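Local coordinates for protein telomerase reverse transcriptase (Candida tropicalis MYA-3404, PDB 6ZD1) that probably lengthens chromosome ends as the reverse transcriptase of telomerase, copying a template within the enzyme's RNA component into telomeric DNA repeats, at residues V85-M90 and D110-F115; K486-A491 and N495-L500; T680-L685 and E696-L701. All coordinates share one frame; numbering follows the deposited sequence.

Followed from the N terminus, the chain closes three separate loops in series, none enclosing or crossing another. Contact 1 comes first: helices 79-93 and 104-117 of the RNA-binding domain fold back on each other across a connection about half helical. Far along the chain, contact 2 closes a short turn in the reverse transcriptase region, where residues 486-491 lie beside the edge strand 495-500 that follows them. Contact 3 joins helix 670-684 to helix 692-699 near the C terminus. Contacts 1 and 2 lie on opposite sides of the chain's centre, their centres about 54 Å apart; the centre of contact 3 is about 36 Å from the first and 38 Å from the second.

Contact 1 (V85-M90 and D110-F115); sequences VVLIIM and DRIVDF
I112 lies over V86 and L87, its branched end wedged against one face of helix 79-93. One methyl does most of this work: I112 CG2 approaches V86 CG1 at 4.0 Å and, beside it, L87 CD2 at 4.2 Å. The longer arm of the isoleucine reaches further along the opposing helix, where its CD1 meets M90 CG, also at 4.2 Å. With chi1 at -70°, CG1 stands beside the backbone N and CG2 opposite that atom, and the two arms are thereby split between different partners. L87 behaves otherwise: its CB leaves the backbone at a slant to the interface, and the extended side chain brings CD2 back to I112, the two side chains sliding past each other in opposite directions. M90, a selenomethionine, makes its touch with the stem at CG, while three successive torsions near -60° curl the rest of the chain.

The contact is apolar throughout: with the axes 11.0 Å apart at closest and their directions differing by 136°, I112 fills the approach from one side and V86, L87 and M90 from the other. Clear of this seam, R111 NH2 holds D114 OD2 at 3.1 Å in the guanidinium plane, and D114 OD1 has a second cationic partner in R117. V113 extends the packing to F79 and V83 at the start of helix 79-93. Helix 158-179 of the RNA-binding domain closes over the join, with F168 on I112 and with V167 and I175 on M90, while helix 53-60 packs on I89 through Y53 and I56.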
# COMPACT_ATOMS: atom_id res chain seq x y z
N VAL A 85 19.39 20.10 4.05
CA VAL A 85 19.85 19.67 5.36
C VAL A 85 20.67 18.39 5.24
O VAL A 85 21.75 18.26 5.83
CB VAL A 85 18.66 19.48 6.33
CG1 VAL A 85 19.12 18.81 7.61
CG2 VAL A 85 18.03 20.82 6.64
N VAL A 86 20.15 17.41 4.49
CA VAL A 86 20.84 16.13 4.35
C VAL A 86 22.22 16.32 3.74
O VAL A 86 23.22 15.80 4.24
CB VAL A 86 19.98 15.15 3.52
CG1 VAL A 86 20.76 13.88 3.23
CG2 VAL A 86 18.69 14.84 4.27
N LEU A 87 22.31 17.09 2.64
CA LEU A 87 23.59 17.27 1.97
C LEU A 87 24.56 18.09 2.82
O LEU A 87 25.77 17.88 2.75
CB LEU A 87 23.39 17.93 0.61
CG LEU A 87 22.58 17.11 -0.40
CD1 LEU A 87 22.54 17.81 -1.76
CD2 LEU A 87 23.15 15.71 -0.53
N ILE A 88 24.04 19.02 3.63
CA ILE A 88 24.89 19.78 4.53
C ILE A 88 25.50 18.87 5.59
O ILE A 88 26.69 18.98 5.92
CB ILE A 88 24.10 20.95 5.16
CG1 ILE A 88 23.95 22.09 4.15
CG2 ILE A 88 24.76 21.43 6.44
CD1 ILE A 88 23.13 23.25 4.65
N ILE A 89 24.70 17.94 6.13
CA ILE A 89 25.24 16.95 7.06
C ILE A 89 26.27 16.07 6.36
O ILE A 89 27.36 15.83 6.88
CB ILE A 89 24.11 16.11 7.68
CG1 ILE A 89 23.04 17.00 8.31
CG2 ILE A 89 24.67 15.16 8.73
CD1 ILE A 89 23.39 17.49 9.68
N MSE A 90 25.94 15.59 5.17
CA MSE A 90 26.83 14.70 4.42
C MSE A 90 28.15 15.38 4.08
O MSE A 90 29.20 14.75 4.14
CB MSE A 90 26.15 14.22 3.14
CG MSE A 90 24.96 13.29 3.38
SE MSE A 90 25.43 11.74 4.47
CE MSE A 90 26.82 11.00 3.33
N ASP A 110 23.28 13.22 -6.27
CA ASP A 110 22.07 13.03 -7.06
C ASP A 110 21.37 11.73 -6.69
O ASP A 110 20.14 11.68 -6.64
CB ASP A 110 22.41 13.04 -8.55
CG ASP A 110 22.69 14.44 -9.08
OD1 ASP A 110 22.47 15.42 -8.33
OD2 ASP A 110 23.13 14.55 -10.24
N ARG A 111 22.14 10.68 -6.40
CA ARG A 111 21.52 9.43 -5.98
C ARG A 111 20.95 9.55 -4.57
O ARG A 111 19.97 8.87 -4.24
CB ARG A 111 22.52 8.28 -6.04
CG ARG A 111 23.21 8.09 -7.39
CD ARG A 111 22.28 7.49 -8.44
NE ARG A 111 21.35 8.47 -8.98
CZ ARG A 111 21.65 9.34 -9.94
NH1 ARG A 111 22.87 9.35 -10.47
NH2 ARG A 111 20.73 10.20 -10.37
N ILE A 112 21.52 10.43 -3.75
CA ILE A 112 20.95 10.68 -2.43
C ILE A 112 19.60 11.38 -2.55
O ILE A 112 18.66 11.07 -1.82
CB ILE A 112 21.93 11.50 -1.57
CG1 ILE A 112 23.14 10.66 -1.17
CG2 ILE A 112 21.24 12.01 -0.31
CD1 ILE A 112 24.11 11.41 -0.30
N VAL A 113 19.49 12.34 -3.47
CA VAL A 113 18.21 13.01 -3.69
C VAL A 113 17.17 12.01 -4.18
O VAL A 113 16.02 12.01 -3.72
CB VAL A 113 18.36 14.19 -4.66
CG1 VAL A 113 17.01 14.84 -4.91
CG2 VAL A 113 19.35 15.20 -4.10
N ASP A 114 17.56 11.13 -5.11
CA ASP A 114 16.64 10.09 -5.56
C ASP A 114 16.23 9.20 -4.39
O ASP A 114 15.06 8.82 -4.27
CB ASP A 114 17.28 9.25 -6.66
CG ASP A 114 17.40 10.01 -7.98
OD1 ASP A 114 16.85 11.12 -8.09
OD2 ASP A 114 18.04 9.47 -8.91
N PHE A 115 17.18 8.87 -3.52
CA PHE A 115 16.87 8.05 -2.35
C PHE A 115 15.96 8.79 -1.38
O PHE A 115 15.12 8.16 -0.73
CB PHE A 115 18.18 7.63 -1.68
CG PHE A 115 18.03 6.53 -0.68
CD1 PHE A 115 17.44 5.33 -1.03
CD2 PHE A 115 18.51 6.68 0.62
CE1 PHE A 115 17.31 4.30 -0.11
CE2 PHE A 115 18.39 5.66 1.54
CZ PHE A 115 17.78 4.47 1.18

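Contact 2 (K486-A491 and N495-L500)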
# COMPACT_ATOMS: atom_id res chain seq x y z
N LYS A 486 -33.83 -4.29 -3.21
CA LYS A 486 -34.48 -5.42 -3.86
C LYS A 486 -35.12 -5.04 -5.18
O LYS A 486 -35.12 -5.84 -6.12
CB LYS A 486 -35.54 -6.02 -2.92
CG LYS A 486 -34.97 -6.62 -1.65
CD LYS A 486 -36.08 -7.09 -0.71
CE LYS A 486 -35.50 -7.71 0.55
NZ LYS A 486 -36.56 -8.07 1.53
N PHE A 487 -35.63 -3.81 -5.30
CA PHE A 487 -36.32 -3.42 -6.53
C PHE A 487 -35.32 -2.99 -7.59
O PHE A 487 -35.46 -1.91 -8.17
CB PHE A 487 -37.30 -2.28 -6.24
CG PHE A 487 -36.70 -1.16 -5.42
CD1 PHE A 487 -36.06 -0.09 -6.03
CD2 PHE A 487 -36.79 -1.17 -4.04
CE1 PHE A 487 -35.50 0.93 -5.29
CE2 PHE A 487 -36.24 -0.15 -3.29
CZ PHE A 487 -35.59 0.90 -3.91
N LEU A 488 -34.33 -3.83 -7.88
CA LEU A 488 -33.40 -3.56 -8.96
C LEU A 488 -33.08 -4.76 -9.83
O LEU A 488 -32.64 -4.56 -10.98
CB LEU A 488 -32.09 -2.97 -8.41
CG LEU A 488 -32.16 -1.51 -7.92
CD1 LEU A 488 -30.81 -1.03 -7.41
CD2 LEU A 488 -32.68 -0.60 -9.02
N TRP A 489 -33.28 -5.99 -9.35
CA TRP A 489 -32.70 -7.17 -9.96
C TRP A 489 -33.74 -8.10 -10.57
O TRP A 489 -33.49 -9.30 -10.74
CB TRP A 489 -31.84 -7.92 -8.94
CG TRP A 489 -30.96 -7.00 -8.14
CD1 TRP A 489 -29.98 -6.17 -8.62
CD2 TRP A 489 -30.98 -6.81 -6.72
NE1 TRP A 489 -29.39 -5.48 -7.58
CE2 TRP A 489 -29.99 -5.86 -6.41
CE3 TRP A 489 -31.74 -7.35 -5.68
CZ2 TRP A 489 -29.74 -5.44 -5.10
CZ3 TRP A 489 -31.49 -6.94 -4.39
CH2 TRP A 489 -30.50 -5.99 -4.11
N GLU A 490 -34.92 -7.57 -10.91
CA GLU A 490 -35.85 -8.23 -11.81
C GLU A 490 -36.03 -7.44 -13.10
O GLU A 490 -36.72 -7.91 -14.01
CB GLU A 490 -37.20 -8.46 -11.13
CG GLU A 490 -37.19 -9.55 -10.06
CD GLU A 490 -36.51 -9.10 -8.78
OE1 GLU A 490 -36.73 -7.94 -8.36
OE2 GLU A 490 -35.75 -9.90 -8.20
N ALA A 491 -35.44 -6.25 -13.18
CA ALA A 491 -35.46 -5.40 -14.37
C ALA A 491 -34.06 -4.88 -14.66
O ALA A 491 -33.85 -3.70 -14.93
CB ALA A 491 -36.45 -4.25 -14.19
N ASN A 495 -31.66 -0.77 -15.51
CA ASN A 495 -30.94 -0.03 -14.49
C ASN A 495 -29.77 -0.86 -13.97
O ASN A 495 -29.79 -2.09 -14.04
CB ASN A 495 -31.87 0.37 -13.34
CG ASN A 495 -32.85 -0.71 -12.98
OD1 ASN A 495 -34.02 -0.65 -13.36
ND2 ASN A 495 -32.38 -1.72 -12.26
N LEU A 496 -28.76 -0.16 -13.47
CA LEU A 496 -27.51 -0.78 -13.05
C LEU A 496 -26.98 -0.09 -11.80
O LEU A 496 -26.81 1.13 -11.80
CB LEU A 496 -26.46 -0.71 -14.17
CG LEU A 496 -25.03 -1.06 -13.76
CD1 LEU A 496 -24.92 -2.55 -13.48
CD2 LEU A 496 -24.04 -0.62 -14.82
N LEU A 497 -26.73 -0.87 -10.75
CA LEU A 497 -26.13 -0.38 -9.52
C LEU A 497 -24.79 -1.06 -9.29
O LEU A 497 -24.67 -2.28 -9.44
CB LEU A 497 -27.04 -0.62 -8.31
CG LEU A 497 -26.55 -0.15 -6.94
CD1 LEU A 497 -26.49 1.37 -6.88
CD2 LEU A 497 -27.42 -0.70 -5.82
N LEU A 498 -23.78 -0.27 -8.92
CA LEU A 498 -22.42 -0.75 -8.70
C LEU A 498 -21.90 -0.19 -7.39
O LEU A 498 -22.22 0.95 -7.02
CB LEU A 498 -21.49 -0.36 -9.85
CG LEU A 498 -21.80 -0.91 -11.23
CD1 LEU A 498 -20.78 -0.37 -12.22
CD2 LEU A 498 -21.79 -2.42 -11.21
N ARG A 499 -21.10 -0.99 -6.68
CA ARG A 499 -20.52 -0.60 -5.41
C ARG A 499 -19.02 -0.83 -5.44
O ARG A 499 -18.55 -1.90 -5.83
CB ARG A 499 -21.16 -1.37 -4.24
CG ARG A 499 -20.71 -0.88 -2.88
CD ARG A 499 -21.37 -1.65 -1.74
NE ARG A 499 -20.92 -3.04 -1.69
CZ ARG A 499 -19.76 -3.43 -1.17
NH1 ARG A 499 -18.93 -2.53 -0.65
NH2 ARG A 499 -19.44 -4.72 -1.17
N LEU A 500 -18.28 0.20 -4.99
CA LEU A 500 -16.80 0.17 -4.91
C LEU A 500 -16.40 0.69 -3.52
O LEU A 500 -16.37 1.93 -3.34
CB LEU A 500 -16.22 1.06 -6.01
CG LEU A 500 -14.73 0.87 -6.29
CD1 LEU A 500 -14.28 -0.53 -5.90
CD2 LEU A 500 -14.41 1.15 -7.75
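L488, in the loop after helix 469-484, packs on N495 and L497 of the strand 495-500, an outer strand of the palm sheet of the reverse transcriptase fold. This strand pairs with 503-508 in the hairpin that, in this family, carries a pair of aspartates at its turn. At the base of the leucine, CB sits over the rim of one face of the W489 ring, 3.7 Å above its plane, and just touches the amide of N495. From CG, placed opposite the carbonyl carbon (chi1 -73°), the chain forks. CD1 goes to L497, meeting CD2 at 3.8 Å and CB at nearly the same separation, the two leucines crossing at about a right angle. CD2 presses on the N495 amide instead, 3.4 Å from ND2.

The same amide reaches the backbone of the loop: N495 ND2 donates to L488 O over 3.1 Å, a weak bond bent to 134° at the hydrogen. Its position follows from chi1 of 40°, which sets CG between the backbone N and the carbonyl carbon and swings the group across to the loop. L488 thus meets the strand both through its methyls and through its carbonyl oxygen. The loop itself is tight before this point, an inverse gamma turn centred on F487 with a weak bond from L488 N to K486 O. F506 of strand 503-508 backs both L488 and N495, and L497 also rests on F485 and on V481 of helix 469-484. The remaining approach is between two acceptors: A491 O lies 3.4 Å from N495 OD1, without a hydrogen bond between them.

Contact 3 (T680-L685 and E696-L701)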
# COMPACT_ATOMS: atom_id res chain seq x y z
N THR A 680 0.43 -9.58 -17.38
CA THR A 680 0.49 -8.15 -17.69
C THR A 680 1.76 -7.80 -18.46
O THR A 680 1.72 -7.02 -19.42
CB THR A 680 0.38 -7.33 -16.41
OG1 THR A 680 -0.86 -7.63 -15.76
CG2 THR A 680 0.41 -5.84 -16.74
N ILE A 681 2.90 -8.36 -18.05
CA ILE A 681 4.15 -8.08 -18.74
C ILE A 681 4.11 -8.63 -20.16
O ILE A 681 4.54 -7.98 -21.11
CB ILE A 681 5.33 -8.64 -17.93
CG1 ILE A 681 5.46 -7.86 -16.62
CG2 ILE A 681 6.62 -8.59 -18.74
CD1 ILE A 681 6.63 -8.27 -15.77
N THR A 682 3.55 -9.84 -20.32
CA THR A 682 3.40 -10.43 -21.65
C THR A 682 2.56 -9.53 -22.56
O THR A 682 2.95 -9.23 -23.69
CB THR A 682 2.75 -11.81 -21.54
OG1 THR A 682 3.52 -12.63 -20.65
CG2 THR A 682 2.67 -12.47 -22.90
N LYS A 683 1.40 -9.10 -22.06
CA LYS A 683 0.53 -8.24 -22.86
C LYS A 683 1.20 -6.92 -23.18
O LYS A 683 1.20 -6.47 -24.33
CB LYS A 683 -0.79 -8.02 -22.11
CG LYS A 683 -1.96 -7.58 -22.98
CD LYS A 683 -2.08 -6.06 -23.01
CE LYS A 683 -3.25 -5.63 -23.89
NZ LYS A 683 -3.10 -6.13 -25.29
N SER A 684 1.83 -6.29 -22.17
CA SER A 684 2.46 -4.99 -22.34
C SER A 684 3.66 -5.04 -23.28
O SER A 684 4.15 -3.98 -23.69
CB SER A 684 2.90 -4.44 -20.98
OG SER A 684 1.79 -4.22 -20.13
N LEU A 685 4.18 -6.22 -23.59
CA LEU A 685 5.30 -6.36 -24.51
C LEU A 685 4.86 -6.84 -25.89
O LEU A 685 5.71 -7.28 -26.68
CB LEU A 685 6.36 -7.29 -23.94
CG LEU A 685 7.08 -6.79 -22.69
CD1 LEU A 685 8.05 -7.84 -22.20
CD2 LEU A 685 7.80 -5.47 -22.97
N GLU A 696 9.94 -16.45 -22.16
CA GLU A 696 10.24 -17.78 -21.65
C GLU A 696 10.93 -17.71 -20.29
O GLU A 696 10.63 -18.50 -19.39
CB GLU A 696 11.10 -18.56 -22.64
CG GLU A 696 11.45 -19.95 -22.18
CD GLU A 696 12.43 -20.63 -23.10
OE1 GLU A 696 12.99 -19.95 -23.97
OE2 GLU A 696 12.64 -21.86 -22.95
N TRP A 697 11.85 -16.76 -20.12
CA TRP A 697 12.46 -16.55 -18.81
C TRP A 697 11.43 -16.07 -17.81
O TRP A 697 11.45 -16.48 -16.64
CB TRP A 697 13.60 -15.53 -18.91
CG TRP A 697 14.00 -14.98 -17.58
CD1 TRP A 697 14.91 -15.51 -16.72
CD2 TRP A 697 13.50 -13.79 -16.94
NE1 TRP A 697 15.01 -14.73 -15.59
CE2 TRP A 697 14.16 -13.66 -15.71
CE3 TRP A 697 12.56 -12.82 -17.31
CZ2 TRP A 697 13.91 -12.61 -14.83
CZ3 TRP A 697 12.32 -11.77 -16.43
CH2 TRP A 697 12.99 -11.67 -15.21
N LEU A 698 10.52 -15.20 -18.24
CA LEU A 698 9.50 -14.67 -17.34
C LEU A 698 8.63 -15.79 -16.78
O LEU A 698 8.33 -15.82 -15.58
CB LEU A 698 8.65 -13.64 -18.07
CG LEU A 698 7.46 -13.03 -17.34
CD1 LEU A 698 7.95 -12.03 -16.31
CD2 LEU A 698 6.52 -12.37 -18.33
N TYR A 699 8.26 -16.75 -17.63
CA TYR A 699 7.34 -17.79 -17.21
C TYR A 699 7.98 -18.81 -16.28
O TYR A 699 7.25 -19.57 -15.63
CB TYR A 699 6.77 -18.52 -18.43
CG TYR A 699 5.79 -17.69 -19.24
CD1 TYR A 699 5.38 -16.44 -18.79
CD2 TYR A 699 5.27 -18.15 -20.44
CE1 TYR A 699 4.49 -15.67 -19.51
CE2 TYR A 699 4.37 -17.40 -21.17
CZ TYR A 699 3.99 -16.16 -20.70
OH TYR A 699 3.10 -15.39 -21.42
N THR A 700 9.30 -18.83 -16.16
CA THR A 700 9.97 -19.80 -15.31
C THR A 700 10.16 -19.30 -13.88
O THR A 700 10.73 -20.02 -13.06
CB THR A 700 11.33 -20.19 -15.90
OG1 THR A 700 11.77 -21.42 -15.31
CG2 THR A 700 12.37 -19.12 -15.62
N LEU A 701 9.68 -18.10 -13.57
CA LEU A 701 9.85 -17.53 -12.24
C LEU A 701 8.78 -18.06 -11.30
O LEU A 701 7.60 -18.10 -11.64
CB LEU A 701 9.77 -16.01 -12.30
CG LEU A 701 10.81 -15.31 -13.18
CD1 LEU A 701 10.57 -13.80 -13.18
CD2 LEU A 701 12.22 -15.63 -12.70
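T682 and L698 have the nearest CA atoms, 8.6 Å apart, where the last turn of helix 670-684 runs beside the end of helix 692-699. Two kinds of contact share this approach. The apolar part belongs to I681 and L698, whose side chains meet at a slant. CB of L698 points toward the neighbouring helix, and CG, anti to the backbone N (chi1 176°), carries two methyls that divide the isoleucine: CD2 touches I681 CG2 at 3.8 Å, and CD1 meets the isoleucine's far methyl CD1 at 4.0 Å. I653 of helix 642-664 packs on both residues, and F624 of helix 609-637 lies against I681, so this half of the contact is part of the helical core of the C-terminal extension, the thumb of telomerase.

The polar part lies next to it. Y699 starts off obliquely, but the length of its side chain carries the phenol to T682, where OH donates to T682 OG1 at 2.9 Å. The threonine oxygen lies at the ring's edge, near its plane, and the two side chains cross at about a right angle. T682 CG2 is also close to the phenol oxygen, at 3.3 Å. Within the same turn of helix 670-684, S684 OG and S684 N both bind T680 O, from opposite faces of its carbonyl plane, the hydroxyl at 2.9 Å.

T682 OG1 is in turn hydrogen-bonded to K678 O, so the threonine hydroxyl links the tyrosine to the backbone of helix 670-684. K678 NZ reaches back to Y699 O and L701 O, and its charge would probably be well placed against the carbonyl-rich C-terminal end of helix 692-699. The chemistry implies a hydrogen-bonded link to which each helix gives side-chain and main-chain groups, beside the buried apolar packing of I681 on L698.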